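Tail spike protein (PDB 6EU4) probably recognises and depolymerises the capsular polysaccharide of Acinetobacter baumannii as the trimeric tailspike of the phage particle. Local coordinates at residues N336-I347 with S371-K382. Residues are numbered along the deposited sequence; the frame is centred on the assembly and turned at random. Where two conformers were deposited one is given.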
loop_
_atom_site.group_PDB
_atom_site.type_symbol
_atom_site.label_atom_id
_atom_site.label_comp_id
_atom_site.label_asym_id
_atom_site.label_seq_id
_atom_site.Cartn_x
_atom_site.Cartn_y
_atom_site.Cartn_z
ATOM N N ASN A 336 -13.988 -3.558 20.744
ATOM C CA ASN A 336 -12.693 -3.539 20.076
ATOM C C ASN A 336 -12.794 -2.734 18.792
ATOM O O ASN A 336 -13.830 -2.738 18.123
ATOM C CB ASN A 336 -12.189 -4.940 19.663
ATOM C CG ASN A 336 -12.160 -5.973 20.797
ATOM O OD1 ASN A 336 -12.543 -7.120 20.568
ATOM N ND2 ASN A 336 -11.666 -5.609 21.974
ATOM N N PHE A 337 -11.689 -2.084 18.430
ATOM C CA PHE A 337 -11.548 -1.549 17.083
ATOM C C PHE A 337 -11.220 -2.687 16.126
ATOM O O PHE A 337 -11.936 -2.908 15.149
ATOM C CB PHE A 337 -10.472 -0.461 17.069
ATOM C CG PHE A 337 -10.148 0.107 15.709
ATOM C CD1 PHE A 337 -10.817 1.224 15.227
ATOM C CD2 PHE A 337 -9.110 -0.427 14.961
ATOM C CE1 PHE A 337 -10.491 1.767 14.003
ATOM C CE2 PHE A 337 -8.777 0.086 13.732
ATOM C CZ PHE A 337 -9.457 1.204 13.248
ATOM N N LEU A 338 -10.180 -3.454 16.446
ATOM C CA LEU A 338 -9.772 -4.620 15.687
ATOM C C LEU A 338 -9.650 -5.778 16.657
ATOM O O LEU A 338 -8.923 -5.686 17.655
ATOM C CB LEU A 338 -8.443 -4.396 14.982
ATOM C CG LEU A 338 -7.805 -5.662 14.371
ATOM C CD1 LEU A 338 -8.681 -6.258 13.285
ATOM C CD2 LEU A 338 -6.416 -5.303 13.832
ATOM N N TYR A 339 -10.383 -6.843 16.379
ATOM C CA TYR A 339 -10.127 -8.151 16.959
ATOM C C TYR A 339 -9.384 -8.978 15.913
ATOM O O TYR A 339 -9.925 -9.244 14.839
ATOM C CB TYR A 339 -11.429 -8.840 17.364
ATOM C CG TYR A 339 -11.193 -10.223 17.900
ATOM C CD1 TYR A 339 -10.892 -10.418 19.234
ATOM C CD2 TYR A 339 -11.247 -11.339 17.066
ATOM C CE1 TYR A 339 -10.657 -11.699 19.746
ATOM C CE2 TYR A 339 -11.021 -12.616 17.564
ATOM C CZ TYR A 339 -10.712 -12.783 18.900
ATOM O OH TYR A 339 -10.470 -14.044 19.411
ATOM N N ALA A 340 -8.154 -9.386 16.227
ATOM C CA ALA A 340 -7.309 -10.149 15.310
ATOM C C ALA A 340 -6.903 -11.437 16.004
ATOM O O ALA A 340 -6.278 -11.401 17.073
ATOM C CB ALA A 340 -6.064 -9.367 14.896
ATOM N N GLU A 341 -7.244 -12.566 15.383
ATOM C CA GLU A 341 -6.952 -13.892 15.907
ATOM C C GLU A 341 -6.314 -14.689 14.775
ATOM O O GLU A 341 -6.941 -14.896 13.733
ATOM C CB GLU A 341 -8.229 -14.579 16.417
ATOM C CG GLU A 341 -8.003 -15.995 16.907
ATOM C CD GLU A 341 -9.267 -16.686 17.378
ATOM O OE1 GLU A 341 -10.313 -16.019 17.564
ATOM O OE2 GLU A 341 -9.201 -17.924 17.541
ATOM N N GLY A 342 -5.063 -15.086 14.956
ATOM C CA GLY A 342 -4.341 -15.771 13.900
ATOM C C GLY A 342 -4.237 -15.004 12.597
ATOM O O GLY A 342 -4.175 -15.628 11.528
ATOM N N SER A 343 -4.150 -13.668 12.655
ATOM C CA SER A 343 -4.227 -12.850 11.454
ATOM C C SER A 343 -3.072 -11.875 11.373
ATOM O O SER A 343 -2.550 -11.423 12.392
ATOM C CB SER A 343 -5.540 -12.060 11.411
ATOM O OG SER A 343 -6.625 -12.937 11.250
ATOM N N GLU A 344 -2.709 -11.527 10.135
ATOM C CA GLU A 344 -1.742 -10.473 9.840
ATOM C C GLU A 344 -2.508 -9.283 9.282
ATOM O O GLU A 344 -3.189 -9.413 8.258
ATOM C CB GLU A 344 -0.688 -10.951 8.833
ATOM C CG GLU A 344 0.268 -9.806 8.410
ATOM C CD GLU A 344 1.528 -10.276 7.694
ATOM O OE1 GLU A 344 1.730 -11.497 7.435
ATOM O OE2 GLU A 344 2.335 -9.391 7.371
ATOM N N VAL A 345 -2.430 -8.138 9.962
ATOM C CA VAL A 345 -3.157 -6.945 9.533
ATOM C C VAL A 345 -2.189 -5.770 9.544
ATOM O O VAL A 345 -1.620 -5.430 10.589
ATOM C CB VAL A 345 -4.382 -6.672 10.424
ATOM C CG1 VAL A 345 -5.247 -5.577 9.831
ATOM C CG2 VAL A 345 -5.212 -7.948 10.630
ATOM N N ASN A 346 -1.990 -5.161 8.384
ATOM C CA ASN A 346 -1.192 -3.950 8.258
ATOM C C ASN A 346 -2.158 -2.813 8.013
ATOM O O ASN A 346 -2.851 -2.805 6.993
ATOM C CB ASN A 346 -0.196 -4.053 7.114
ATOM C CG ASN A 346 0.744 -2.861 7.068
ATOM O OD1 ASN A 346 0.569 -1.872 7.795
ATOM N ND2 ASN A 346 1.790 -2.980 6.274
ATOM N N ILE A 347 -2.223 -1.877 8.949
ATOM C CA ILE A 347 -3.138 -0.738 8.867
ATOM C C ILE A 347 -2.271 0.486 8.587
ATOM O O ILE A 347 -1.564 0.968 9.483
ATOM C CB ILE A 347 -3.954 -0.572 10.154
ATOM C CG1 ILE A 347 -4.702 -1.886 10.489
ATOM C CG2 ILE A 347 -4.911 0.563 10.015
ATOM C CD1 ILE A 347 -5.531 -1.826 11.727
ATOM N N SER A 371 -9.905 -3.667 24.894
ATOM C CA SER A 371 -8.758 -3.143 24.179
ATOM C C SER A 371 -9.157 -2.699 22.779
ATOM O O SER A 371 -9.990 -3.330 22.124
ATOM C CB SER A 371 -7.633 -4.187 24.095
ATOM O OG SER A 371 -8.043 -5.390 23.456
HETATM N N MSE A 372 -8.535 -1.633 22.296
HETATM C CA MSE A 372 -8.831 -1.215 20.932
HETATM C C MSE A 372 -8.284 -2.217 19.918
HETATM O O MSE A 372 -8.984 -2.565 18.958
HETATM C CB MSE A 372 -8.291 0.182 20.645
HETATM C CG MSE A 372 -9.083 1.284 21.336
HETATM SE SE MSE A 372 -10.949 1.433 20.684
HETATM C CE MSE A 372 -11.843 0.258 21.973
ATOM N N PHE A 373 -7.060 -2.703 20.152
ATOM C CA PHE A 373 -6.446 -3.747 19.334
ATOM C C PHE A 373 -6.303 -4.968 20.214
ATOM O O PHE A 373 -5.475 -4.979 21.130
ATOM C CB PHE A 373 -5.099 -3.285 18.769
ATOM C CG PHE A 373 -5.233 -2.116 17.857
ATOM C CD1 PHE A 373 -5.535 -2.300 16.508
ATOM C CD2 PHE A 373 -5.119 -0.821 18.340
ATOM C CE1 PHE A 373 -5.711 -1.216 15.670
ATOM C CE2 PHE A 373 -5.288 0.269 17.486
ATOM C CZ PHE A 373 -5.587 0.064 16.155
ATOM N N CYS A 374 -7.151 -5.965 19.982
ATOM C CA CYS A 374 -7.102 -7.232 20.701
ATOM C C CYS A 374 -6.380 -8.209 19.771
ATOM O O CYS A 374 -6.950 -8.674 18.783
ATOM C CB CYS A 374 -8.507 -7.693 21.061
ATOM S SG CYS A 374 -8.547 -9.215 22.017
ATOM N N VAL A 375 -5.118 -8.499 20.078
ATOM C CA VAL A 375 -4.173 -9.106 19.139
ATOM C C VAL A 375 -3.766 -10.448 19.727
ATOM O O VAL A 375 -2.886 -10.508 20.600
ATOM C CB VAL A 375 -2.958 -8.201 18.905
ATOM C CG1 VAL A 375 -2.053 -8.761 17.821
ATOM C CG2 VAL A 375 -3.395 -6.796 18.521
ATOM N N VAL A 376 -4.387 -11.540 19.255
ATOM C CA VAL A 376 -4.293 -12.826 19.923
ATOM C C VAL A 376 -3.950 -13.954 18.942
ATOM O O VAL A 376 -4.152 -13.850 17.732
ATOM C CB VAL A 376 -5.601 -13.150 20.687
ATOM C CG1 VAL A 376 -5.983 -11.991 21.593
ATOM C CG2 VAL A 376 -6.763 -13.501 19.706
ATOM N N SER A 377 -3.412 -15.044 19.502
ATOM C CA SER A 377 -3.190 -16.309 18.784
ATOM C C SER A 377 -2.343 -16.120 17.518
ATOM O O SER A 377 -2.797 -16.323 16.385
ATOM C CB SER A 377 -4.531 -16.957 18.430
ATOM O OG SER A 377 -5.254 -17.278 19.602
ATOM N N ASN A 378 -1.081 -15.752 17.726
ATOM C CA ASN A 378 -0.110 -15.661 16.634
ATOM C C ASN A 378 -0.531 -14.651 15.564
ATOM O O ASN A 378 -0.253 -14.823 14.370
ATOM C CB ASN A 378 0.136 -17.027 16.006
ATOM C CG ASN A 378 0.878 -17.945 16.940
ATOM O OD1 ASN A 378 1.952 -17.597 17.438
ATOM N ND2 ASN A 378 0.297 -19.105 17.217
ATOM N N SER A 379 -1.138 -13.562 15.993
ATOM C CA SER A 379 -1.436 -12.467 15.084
ATOM C C SER A 379 -0.229 -11.545 14.929
ATOM O O SER A 379 0.711 -11.550 15.727
ATOM C CB SER A 379 -2.636 -11.663 15.580
ATOM O OG SER A 379 -3.845 -12.359 15.369
ATOM N N LYS A 380 -0.259 -10.757 13.858
ATOM C CA LYS A 380 0.718 -9.699 13.628
ATOM C C LYS A 380 -0.081 -8.487 13.208
ATOM O O LYS A 380 -0.739 -8.525 12.166
ATOM C CB LYS A 380 1.727 -10.022 12.517
ATOM C CG LYS A 380 1.974 -11.441 12.196
ATOM C CD LYS A 380 2.773 -11.502 10.889
ATOM C CE LYS A 380 2.940 -12.880 10.377
ATOM N NZ LYS A 380 3.707 -12.905 9.096
ATOM N N VAL A 381 -0.039 -7.422 14.002
ATOM C CA VAL A 381 -0.789 -6.211 13.701
ATOM C C VAL A 381 0.192 -5.053 13.732
ATOM O O VAL A 381 0.925 -4.891 14.716
ATOM C CB VAL A 381 -1.939 -5.985 14.703
ATOM C CG1 VAL A 381 -2.549 -4.616 14.557
ATOM C CG2 VAL A 381 -3.017 -7.052 14.524
ATOM N N LYS A 382 0.207 -4.253 12.665
ATOM C CA LYS A 382 1.106 -3.106 12.588
ATOM C C LYS A 382 0.324 -1.855 12.240
ATOM O O LYS A 382 -0.469 -1.859 11.291
ATOM C CB LYS A 382 2.198 -3.310 11.540
ATOM C CG LYS A 382 3.108 -2.104 11.422
ATOM C CD LYS A 382 4.257 -2.423 10.500
ATOM C CE LYS A 382 5.283 -1.285 10.443
ATOM N NZ LYS A 382 6.279 -1.494 9.336
HETATM O O HOH W 1 -7.028 -19.199 18.187
HETATM O O HOH W 2 4.318 -0.985 6.983
#
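Phe337 and Phe373 lie side by side, pointing the same way into the interior, CD2 of Phe337 3.6 Å from CE1 of Phe373, their planes inclined at 57°. Phe337 also meets Phe315 and Phe350 edge-to-face. Ile347, on the strand after the turn, brings CD1 to the edge of the Phe373 ring, while Leu338 CD2 and Val381 CG2 meet tip to tip, 3.9 Å apart. On the outer face Tyr339, its CG anti to the backbone N (chi1 177°), runs past Cys374, CD1 lying 3.8 Å from SG, and crosses Val376 at about a right angle; its OH donates to Glu341 OE1. A water joins Glu341 OE2 to Ser377 OG. At the corner, Ser379 OG accepts a nearly straight bond from Ser343 N (3.0 Å, 178°) and donates to Val376 O, which also takes Gly342 N: one hydroxyl ties the two turns together. Lys380 NZ reaches Glu344 OE1 from above the carboxylate plane at 2.9 Å; a second subunit's Gly386 N binds Glu344 OE2, its Glu420 O and Thr422 OG1 Lys380 NZ. Paired parallel strands, their register shifted by one residue across the turn, bent at corners around an apolar interior, are successive coils of the right-handed beta-helix typical of trimeric phage tailspikes.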